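Local coordinates for protein exoribonuclease II, mitochondrial (Candida glabrata, PDB 6F3H) that probably degrades RNA from its 3' end as the magnesium-dependent RNase II-family nuclease component of the mitochondrial RNA degradosome, at residues Ser454-Leu466 with Phe735-Ser749. The protein carries 1 engineered substitution. Sequence-based numbering, arbitrary orientation.
Sequences SLKRAFTTYLPDL and FQARADILKIFQRHS. With nucleotides of chain C.
Gln-746 has CG anti to its carbonyl carbon (chi1 -73°) and an extended chain beyond it. This carries NE2 to the backbone of Tyr-462, where it donates to O at 3.0 Å. The bond lies in the carbonyl plane, on a lone pair, but is bent at the hydrogen (140°) and tilted from the Gln-746 amide plane. In Ser-749, OG is anti to the backbone N and donates to Asp-465 OD1 at 2.8 Å, on the syn side but out of the carboxylate plane. Trp-753 also binds OD1, and Asn-352 binds OD2. Between these two bonds, Leu-463 CD2 rests on the helix backbone, 3.7 Å from Gln-746 CA. Leu-742 CD2 meets Thr-461 CG2 at 3.6 Å. The chain of Arg-738 bends twice and offers NH1 to Thr-461 OG1, a weak bond. Farther along, Phe-735 O sits at the edge of the Phe-459 ring, in its plane. The base of C6 of chain C lies over one face of the Tyr-462 ring, which is about 10 Å from the bound magnesium ion. Segment 454-466, within the RNB domain, thus runs along helix 725-761. The Gln-746 bond fastens the strand beside the base to this helix, consistent with a fixed place for the tyrosine.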
ATOM      1  N   SER A 454     -16.206   0.083  -6.975  1.00 66.05           N
ATOM      2  CA  SER A 454     -15.059   0.952  -7.146  1.00 63.77           C
ATOM      3  C   SER A 454     -14.409   1.210  -5.808  1.00 60.14           C
ATOM      4  O   SER A 454     -13.211   0.986  -5.630  1.00 66.48           O
ATOM      5  CB  SER A 454     -15.519   2.259  -7.773  1.00 69.91           C
ATOM      6  OG  SER A 454     -16.212   1.985  -8.972  1.00 76.95           O
ATOM      7  N   LEU A 455     -15.217   1.552  -4.821  1.00 55.27           N
ATOM      8  CA  LEU A 455     -14.685   1.809  -3.493  1.00 53.94           C
ATOM      9  C   LEU A 455     -14.093   0.556  -2.881  1.00 55.51           C
ATOM     10  O   LEU A 455     -13.198   0.638  -2.034  1.00 62.38           O
ATOM     11  CB  LEU A 455     -15.799   2.359  -2.618  1.00 57.52           C
ATOM     12  CG  LEU A 455     -16.373   3.666  -3.176  1.00 56.13           C
ATOM     13  CD1 LEU A 455     -17.651   4.024  -2.450  1.00 53.43           C
ATOM     14  CD2 LEU A 455     -15.353   4.807  -3.071  1.00 54.97           C
ATOM     15  N   LYS A 456     -14.586  -0.609  -3.277  1.00 54.10           N
ATOM     16  CA  LYS A 456     -13.969  -1.835  -2.807  1.00 56.98           C
ATOM     17  C   LYS A 456     -12.558  -1.965  -3.357  1.00 57.21           C
ATOM     18  O   LYS A 456     -11.606  -2.133  -2.594  1.00 67.52           O
ATOM     19  CB  LYS A 456     -14.834  -3.030  -3.198  1.00 66.05           C
ATOM     20  CG  LYS A 456     -14.370  -4.375  -2.659  1.00 69.27           C
ATOM     21  CD  LYS A 456     -15.254  -5.482  -3.212  1.00 72.59           C
ATOM     22  CE  LYS A 456     -14.441  -6.518  -4.006  1.00 78.41           C
ATOM     23  NZ  LYS A 456     -13.561  -5.994  -5.111  1.00 82.57           N
ATOM     24  N   ARG A 457     -12.389  -1.823  -4.675  1.00 49.04           N
ATOM     25  CA  ARG A 457     -11.047  -1.725  -5.233  1.00 44.84           C
ATOM     26  C   ARG A 457     -10.471  -0.383  -4.851  1.00 54.41           C
ATOM     27  O   ARG A 457     -10.337   0.483  -5.706  1.00 74.96           O
ATOM     28  CB  ARG A 457     -11.040  -1.754  -6.749  1.00 44.20           C
ATOM     29  CG  ARG A 457     -12.132  -2.476  -7.418  1.00 44.94           C
ATOM     30  CD  ARG A 457     -11.653  -2.630  -8.825  1.00 51.07           C
ATOM     31  NE  ARG A 457     -12.418  -3.579  -9.623  1.00 60.93           N
ATOM     32  CZ  ARG A 457     -12.139  -3.849 -10.898  1.00 65.39           C
ATOM     33  NH1 ARG A 457     -11.132  -3.227 -11.502  1.00 66.89           N
ATOM     34  NH2 ARG A 457     -12.845  -4.745 -11.574  1.00 65.95           N
ATOM     35  N   ALA A 458     -10.103  -0.184  -3.604  1.00 51.12           N
ATOM     36  CA  ALA A 458      -9.897   1.173  -3.115  1.00 46.84           C
ATOM     37  C   ALA A 458      -8.904   2.015  -3.917  1.00 42.76           C
ATOM     38  O   ALA A 458      -8.783   3.199  -3.624  1.00 39.92           O
ATOM     39  CB  ALA A 458      -9.446   1.097  -1.659  1.00 50.34           C
ATOM     40  N   PHE A 459      -8.143   1.456  -4.859  1.00 43.96           N
ATOM     41  CA  PHE A 459      -7.281   2.255  -5.719  1.00 38.96           C
ATOM     42  C   PHE A 459      -7.200   1.579  -7.069  1.00 39.20           C
ATOM     43  O   PHE A 459      -7.653   0.456  -7.262  1.00 48.44           O
ATOM     44  CB  PHE A 459      -5.862   2.433  -5.170  1.00 38.92           C
ATOM     45  CG  PHE A 459      -5.810   2.934  -3.756  1.00 45.31           C
ATOM     46  CD1 PHE A 459      -6.169   2.132  -2.695  1.00 43.51           C
ATOM     47  CD2 PHE A 459      -5.455   4.234  -3.487  1.00 50.08           C
ATOM     48  CE1 PHE A 459      -6.158   2.608  -1.400  1.00 45.61           C
ATOM     49  CE2 PHE A 459      -5.439   4.721  -2.175  1.00 49.39           C
ATOM     50  CZ  PHE A 459      -5.794   3.911  -1.145  1.00 48.99           C
ATOM     51  N   THR A 460      -6.619   2.268  -8.017  1.00 45.39           N
ATOM     52  CA  THR A 460      -6.236   1.563  -9.215  1.00 42.35           C
ATOM     53  C   THR A 460      -4.964   0.813  -8.883  1.00 45.59           C
ATOM     54  O   THR A 460      -4.176   1.253  -8.039  1.00 41.41           O
ATOM     55  CB  THR A 460      -6.049   2.515 -10.386  1.00 42.06           C
ATOM     56  OG1 THR A 460      -7.331   2.802 -10.939  1.00 52.05           O
ATOM     57  CG2 THR A 460      -5.274   1.871 -11.447  1.00 40.18           C
ATOM     58  N   THR A 461      -4.835  -0.384  -9.452  1.00 49.37           N
ATOM     59  CA  THR A 461      -3.696  -1.266  -9.233  1.00 44.52           C
ATOM     60  C   THR A 461      -2.710  -1.119 -10.390  1.00 50.77           C
ATOM     61  O   THR A 461      -3.010  -1.500 -11.525  1.00 50.05           O
ATOM     62  CB  THR A 461      -4.174  -2.701  -9.083  1.00 44.78           C
ATOM     63  OG1 THR A 461      -5.094  -2.780  -7.981  1.00 49.09           O
ATOM     64  CG2 THR A 461      -3.010  -3.578  -8.788  1.00 47.36           C
ATOM     65  N   TYR A 462      -1.555  -0.533 -10.113  1.00 52.81           N
ATOM     66  CA  TYR A 462      -0.536  -0.254 -11.116  1.00 47.88           C
ATOM     67  C   TYR A 462       0.650  -1.174 -10.852  1.00 55.30           C
ATOM     68  O   TYR A 462       1.318  -1.040  -9.822  1.00 63.75           O
ATOM     69  CB  TYR A 462      -0.096   1.209 -11.067  1.00 46.33           C
ATOM     70  CG  TYR A 462      -1.161   2.257 -11.413  1.00 53.49           C
ATOM     71  CD1 TYR A 462      -1.620   2.425 -12.715  1.00 53.75           C
ATOM     72  CD2 TYR A 462      -1.676   3.100 -10.437  1.00 56.33           C
ATOM     73  CE1 TYR A 462      -2.579   3.383 -13.025  1.00 56.47           C
ATOM     74  CE2 TYR A 462      -2.633   4.050 -10.735  1.00 57.84           C
ATOM     75  CZ  TYR A 462      -3.081   4.196 -12.028  1.00 60.96           C
ATOM     76  OH  TYR A 462      -4.042   5.153 -12.318  1.00 66.36           O
ATOM     77  N   LEU A 463       0.911  -2.102 -11.769  1.00 55.64           N
ATOM     78  CA  LEU A 463       2.030  -3.033 -11.671  1.00 56.84           C
ATOM     79  C   LEU A 463       2.812  -3.113 -12.976  1.00 62.18           C
ATOM     80  O   LEU A 463       2.230  -2.974 -14.055  1.00 67.02           O
ATOM     81  CB  LEU A 463       1.526  -4.428 -11.316  1.00 54.26           C
ATOM     82  CG  LEU A 463       1.036  -4.614  -9.898  1.00 54.81           C
ATOM     83  CD1 LEU A 463       0.323  -5.913  -9.872  1.00 52.02           C
ATOM     84  CD2 LEU A 463       2.213  -4.664  -8.949  1.00 61.00           C
ATOM     85  N   PRO A 464       4.129  -3.369 -12.912  1.00 58.84           N
ATOM     86  CA  PRO A 464       4.918  -3.504 -14.153  1.00 52.69           C
ATOM     87  C   PRO A 464       4.310  -4.467 -15.135  1.00 56.42           C
ATOM     88  O   PRO A 464       4.527  -4.345 -16.346  1.00 64.91           O
ATOM     89  CB  PRO A 464       6.269  -4.033 -13.657  1.00 46.10           C
ATOM     90  CG  PRO A 464       6.351  -3.591 -12.270  1.00 50.33           C
ATOM     91  CD  PRO A 464       4.948  -3.645 -11.724  1.00 55.15           C
ATOM     92  N   ASP A 465       3.574  -5.448 -14.630  1.00 56.09           N
ATOM     93  CA  ASP A 465       2.924  -6.432 -15.472  1.00 58.29           C
ATOM     94  C   ASP A 465       1.641  -5.891 -16.077  1.00 59.58           C
ATOM     95  O   ASP A 465       1.334  -6.179 -17.235  1.00 64.48           O
ATOM     96  CB  ASP A 465       2.641  -7.697 -14.664  1.00 66.04           C
ATOM     97  CG  ASP A 465       3.901  -8.307 -14.064  1.00 76.17           C
ATOM     98  OD1 ASP A 465       4.463  -7.666 -13.152  1.00 76.14           O
ATOM     99  OD2 ASP A 465       4.319  -9.418 -14.491  1.00 80.88           O
ATOM    100  N   LEU A 466       0.860  -5.140 -15.310  1.00 57.64           N
ATOM    101  CA  LEU A 466      -0.507  -4.851 -15.722  1.00 60.29           C
ATOM    102  C   LEU A 466      -1.075  -3.706 -14.897  1.00 58.98           C
ATOM    103  O   LEU A 466      -0.444  -3.215 -13.960  1.00 64.76           O
ATOM    104  CB  LEU A 466      -1.391  -6.082 -15.573  1.00 67.75           C
ATOM    105  CG  LEU A 466      -1.978  -6.137 -14.165  1.00 76.86           C
ATOM    106  CD1 LEU A 466      -3.190  -7.031 -14.132  1.00 80.35           C
ATOM    107  CD2 LEU A 466      -0.938  -6.577 -13.141  1.00 80.65           C
ATOM    108  N   PHE A 735      -9.638   1.393   2.924  1.00 50.38           N
ATOM    109  CA  PHE A 735      -8.655   1.962   2.011  1.00 47.23           C
ATOM    110  C   PHE A 735      -7.241   1.679   2.458  1.00 48.56           C
ATOM    111  O   PHE A 735      -6.387   1.285   1.657  1.00 46.54           O
ATOM    112  CB  PHE A 735      -8.834   3.464   1.928  1.00 51.23           C
ATOM    113  CG  PHE A 735     -10.091   3.890   1.266  1.00 54.62           C
ATOM    114  CD1 PHE A 735     -10.859   2.990   0.553  1.00 56.58           C
ATOM    115  CD2 PHE A 735     -10.481   5.215   1.307  1.00 57.41           C
ATOM    116  CE1 PHE A 735     -12.018   3.400  -0.084  1.00 57.05           C
ATOM    117  CE2 PHE A 735     -11.631   5.639   0.670  1.00 57.13           C
ATOM    118  CZ  PHE A 735     -12.403   4.735  -0.024  1.00 56.14           C
ATOM    119  N   GLN A 736      -6.958   1.940   3.727  1.00 51.25           N
ATOM    120  CA  GLN A 736      -5.613   1.705   4.211  1.00 49.35           C
ATOM    121  C   GLN A 736      -5.225   0.252   4.022  1.00 49.30           C
ATOM    122  O   GLN A 736      -4.101  -0.044   3.612  1.00 49.92           O
ATOM    123  CB  GLN A 736      -5.511   2.100   5.666  1.00 48.65           C
ATOM    124  CG  GLN A 736      -4.133   1.959   6.158  1.00 51.71           C
ATOM    125  CD  GLN A 736      -3.246   3.073   5.679  1.00 57.27           C
ATOM    126  OE1 GLN A 736      -3.288   4.157   6.237  1.00 59.77           O
ATOM    127  NE2 GLN A 736      -2.397   2.805   4.682  1.00 59.04           N
ATOM    128  N   ALA A 737      -6.158  -0.666   4.277  1.00 44.15           N
ATOM    129  CA  ALA A 737      -5.916  -2.071   3.981  1.00 39.72           C
ATOM    130  C   ALA A 737      -5.447  -2.244   2.546  1.00 41.91           C
ATOM    131  O   ALA A 737      -4.338  -2.723   2.293  1.00 46.61           O
ATOM    132  CB  ALA A 737      -7.184  -2.876   4.235  1.00 37.90           C
ATOM    133  N   ARG A 738      -6.266  -1.801   1.588  1.00 39.22           N
ATOM    134  CA  ARG A 738      -5.920  -2.006   0.188  1.00 38.21           C
ATOM    135  C   ARG A 738      -4.680  -1.236  -0.190  1.00 38.30           C
ATOM    136  O   ARG A 738      -3.958  -1.639  -1.100  1.00 38.43           O
ATOM    137  CB  ARG A 738      -7.055  -1.583  -0.713  1.00 43.41           C
ATOM    138  CG  ARG A 738      -8.152  -2.557  -0.697  1.00 61.26           C
ATOM    139  CD  ARG A 738      -7.780  -3.667  -1.617  1.00 69.86           C
ATOM    140  NE  ARG A 738      -7.233  -3.119  -2.848  1.00 76.16           N
ATOM    141  CZ  ARG A 738      -6.671  -3.851  -3.799  1.00 77.23           C
ATOM    142  NH1 ARG A 738      -6.216  -3.255  -4.893  1.00 74.29           N
ATOM    143  NH2 ARG A 738      -6.559  -5.173  -3.646  1.00 75.38           N
ATOM    144  N   ALA A 739      -4.425  -0.126   0.483  1.00 41.25           N
ATOM    145  CA  ALA A 739      -3.203   0.602   0.204  1.00 38.38           C
ATOM    146  C   ALA A 739      -2.005  -0.234   0.574  1.00 43.55           C
ATOM    147  O   ALA A 739      -1.058  -0.340  -0.194  1.00 47.02           O
ATOM    148  CB  ALA A 739      -3.182   1.910   0.985  1.00 39.34           C
ATOM    149  N   ASP A 740      -2.060  -0.890   1.721  1.00 53.71           N
ATOM    150  CA  ASP A 740      -0.916  -1.659   2.187  1.00 54.57           C
ATOM    151  C   ASP A 740      -0.627  -2.828   1.273  1.00 51.59           C
ATOM    152  O   ASP A 740       0.506  -3.002   0.816  1.00 50.61           O
ATOM    153  CB  ASP A 740      -1.184  -2.135   3.591  1.00 67.51           C
ATOM    154  CG  ASP A 740      -1.391  -0.997   4.515  1.00 85.11           C
ATOM    155  OD1 ASP A 740      -0.606  -0.019   4.427  1.00 88.69           O
ATOM    156  OD2 ASP A 740      -2.360  -1.073   5.297  1.00 94.22           O
ATOM    157  N   ILE A 741      -1.643  -3.654   1.015  1.00 51.93           N
ATOM    158  CA  ILE A 741      -1.513  -4.765   0.073  1.00 46.68           C
ATOM    159  C   ILE A 741      -0.825  -4.314  -1.214  1.00 50.68           C
ATOM    160  O   ILE A 741       0.065  -5.002  -1.734  1.00 54.52           O
ATOM    161  CB  ILE A 741      -2.902  -5.367  -0.213  1.00 45.22           C
ATOM    162  CG1 ILE A 741      -3.503  -5.979   1.060  1.00 44.20           C
ATOM    163  CG2 ILE A 741      -2.832  -6.352  -1.368  1.00 38.59           C
ATOM    164  CD1 ILE A 741      -4.917  -6.519   0.880  1.00 38.32           C
ATOM    165  N   LEU A 742      -1.216  -3.146  -1.751  1.00 49.79           N
ATOM    166  CA  LEU A 742      -0.663  -2.709  -3.033  1.00 45.38           C
ATOM    167  C   LEU A 742       0.809  -2.321  -2.921  1.00 45.44           C
ATOM    168  O   LEU A 742       1.612  -2.691  -3.784  1.00 46.99           O
ATOM    169  CB  LEU A 742      -1.494  -1.572  -3.609  1.00 49.42           C
ATOM    170  CG  LEU A 742      -2.858  -2.066  -4.088  1.00 56.21           C
ATOM    171  CD1 LEU A 742      -3.775  -0.909  -4.437  1.00 55.46           C
ATOM    172  CD2 LEU A 742      -2.685  -2.982  -5.269  1.00 60.66           C
ATOM    173  N   LYS A 743       1.192  -1.593  -1.866  1.00 47.96           N
ATOM    174  CA  LYS A 743       2.610  -1.304  -1.668  1.00 55.84           C
ATOM    175  C   LYS A 743       3.416  -2.598  -1.706  1.00 57.65           C
ATOM    176  O   LYS A 743       4.434  -2.707  -2.404  1.00 57.86           O
ATOM    177  CB  LYS A 743       2.839  -0.592  -0.318  1.00 65.40           C
ATOM    178  CG  LYS A 743       1.777   0.452   0.118  1.00 79.58           C
ATOM    179  CD  LYS A 743       2.302   1.520   1.145  1.00 84.63           C
ATOM    180  CE  LYS A 743       1.228   1.997   2.160  1.00 81.14           C
ATOM    181  NZ  LYS A 743       1.692   3.072   3.107  1.00 75.55           N
ATOM    182  N   ILE A 744       2.915  -3.610  -1.010  1.00 53.02           N
ATOM    183  CA  ILE A 744       3.594  -4.893  -0.891  1.00 49.18           C
ATOM    184  C   ILE A 744       3.743  -5.539  -2.254  1.00 45.97           C
ATOM    185  O   ILE A 744       4.850  -5.869  -2.694  1.00 50.49           O
ATOM    186  CB  ILE A 744       2.816  -5.791   0.082  1.00 52.38           C
ATOM    187  CG1 ILE A 744       3.168  -5.406   1.527  1.00 50.52           C
ATOM    188  CG2 ILE A 744       3.047  -7.255  -0.226  1.00 50.88           C
ATOM    189  CD1 ILE A 744       2.074  -5.649   2.504  1.00 50.97           C
ATOM    190  N   PHE A 745       2.626  -5.739  -2.939  1.00 40.30           N
ATOM    191  CA  PHE A 745       2.709  -6.454  -4.196  1.00 42.35           C
ATOM    192  C   PHE A 745       3.374  -5.621  -5.275  1.00 47.62           C
ATOM    193  O   PHE A 745       3.959  -6.185  -6.206  1.00 55.40           O
ATOM    194  CB  PHE A 745       1.332  -6.935  -4.613  1.00 46.56           C
ATOM    195  CG  PHE A 745       0.911  -8.134  -3.846  1.00 48.58           C
ATOM    196  CD1 PHE A 745       1.434  -9.376  -4.154  1.00 47.15           C
ATOM    197  CD2 PHE A 745       0.048  -8.017  -2.785  1.00 48.69           C
ATOM    198  CE1 PHE A 745       1.100 -10.481  -3.419  1.00 48.18           C
ATOM    199  CE2 PHE A 745      -0.302  -9.115  -2.056  1.00 50.89           C
ATOM    200  CZ  PHE A 745       0.226 -10.350  -2.373  1.00 51.93           C
ATOM    201  N   GLN A 746       3.327  -4.292  -5.180  1.00 45.57           N
ATOM    202  CA  GLN A 746       4.169  -3.520  -6.081  1.00 48.83           C
ATOM    203  C   GLN A 746       5.630  -3.890  -5.850  1.00 48.07           C
ATOM    204  O   GLN A 746       6.313  -4.348  -6.773  1.00 44.70           O
ATOM    205  CB  GLN A 746       3.911  -2.018  -5.913  1.00 58.13           C
ATOM    206  CG  GLN A 746       2.547  -1.577  -6.516  1.00 69.98           C
ATOM    207  CD  GLN A 746       2.215  -0.078  -6.378  1.00 76.36           C
ATOM    208  OE1 GLN A 746       2.752   0.620  -5.512  1.00 75.90           O
ATOM    209  NE2 GLN A 746       1.303   0.408  -7.228  1.00 75.81           N
ATOM    210  N   ARG A 747       6.088  -3.820  -4.595  1.00 48.93           N
ATOM    211  CA  ARG A 747       7.467  -4.199  -4.295  1.00 44.32           C
ATOM    212  C   ARG A 747       7.735  -5.634  -4.693  1.00 46.54           C
ATOM    213  O   ARG A 747       8.790  -5.946  -5.250  1.00 52.83           O
ATOM    214  CB  ARG A 747       7.775  -4.020  -2.803  1.00 39.89           C
ATOM    215  N   HIS A 748       6.781  -6.521  -4.473  1.00 45.46           N
ATOM    216  CA  HIS A 748       7.107  -7.916  -4.697  1.00 50.06           C
ATOM    217  C   HIS A 748       7.319  -8.203  -6.175  1.00 54.80           C
ATOM    218  O   HIS A 748       8.305  -8.842  -6.551  1.00 59.96           O
ATOM    219  CB  HIS A 748       6.055  -8.822  -4.087  1.00 54.75           C
ATOM    220  CG  HIS A 748       6.601 -10.167  -3.762  1.00 71.37           C
ATOM    221  ND1 HIS A 748       7.751 -10.329  -3.018  1.00 77.42           N
ATOM    222  CD2 HIS A 748       6.183 -11.412  -4.090  1.00 77.39           C
ATOM    223  CE1 HIS A 748       8.020 -11.617  -2.904  1.00 79.49           C
ATOM    224  NE2 HIS A 748       7.082 -12.297  -3.540  1.00 77.14           N
ATOM    225  N   SER A 749       6.416  -7.725  -7.031  1.00 54.81           N
ATOM    226  CA  SER A 749       6.550  -7.956  -8.468  1.00 51.67           C
ATOM    227  C   SER A 749       7.786  -7.296  -9.060  1.00 50.00           C
ATOM    228  O   SER A 749       8.507  -7.898  -9.864  1.00 52.04           O
ATOM    229  CB  SER A 749       5.338  -7.417  -9.198  1.00 49.89           C
ATOM    230  OG  SER A 749       5.481  -7.741 -10.562  1.00 53.04           O
TER
ATOM    231  P     C C   6      -2.612  11.387 -12.742  1.00 42.51           P
ATOM    232  OP1   C C   6      -3.610  11.864 -13.708  1.00 45.20           O
ATOM    233  OP2   C C   6      -2.917  11.301 -11.305  1.00 45.92           O
ATOM    234  O5'   C C   6      -2.181   9.981 -13.309  1.00 49.05           O
ATOM    235  C5'   C C   6      -1.609   9.900 -14.605  1.00 47.85           C
ATOM    236  C4'   C C   6      -1.016   8.538 -14.881  1.00 48.21           C
ATOM    237  O4'   C C   6       0.192   8.321 -14.104  1.00 48.33           O
ATOM    238  C3'   C C   6      -1.861   7.335 -14.528  1.00 47.48           C
ATOM    239  O3'   C C   6      -2.920   7.100 -15.431  1.00 53.56           O
ATOM    240  C2'   C C   6      -0.825   6.243 -14.555  1.00 49.16           C
ATOM    241  O2'   C C   6      -0.448   6.027 -15.895  1.00 54.05           O
ATOM    242  C1'   C C   6       0.347   6.942 -13.870  1.00 48.04           C
ATOM    243  N1    C C   6       0.388   6.656 -12.408  1.00 49.41           N
ATOM    244  C2    C C   6       1.027   5.464 -11.985  1.00 57.09           C
ATOM    245  O2    C C   6       1.550   4.725 -12.818  1.00 65.24           O
ATOM    246  N3    C C   6       1.109   5.089 -10.693  1.00 50.61           N
ATOM    247  C4    C C   6       0.555   5.873  -9.795  1.00 49.89           C
ATOM    248  N4    C C   6       0.668   5.469  -8.525  1.00 51.39           N
ATOM    249  C5    C C   6      -0.106   7.091 -10.172  1.00 45.69           C
ATOM    250  C6    C C   6      -0.180   7.443 -11.461  1.00 44.87           C
TER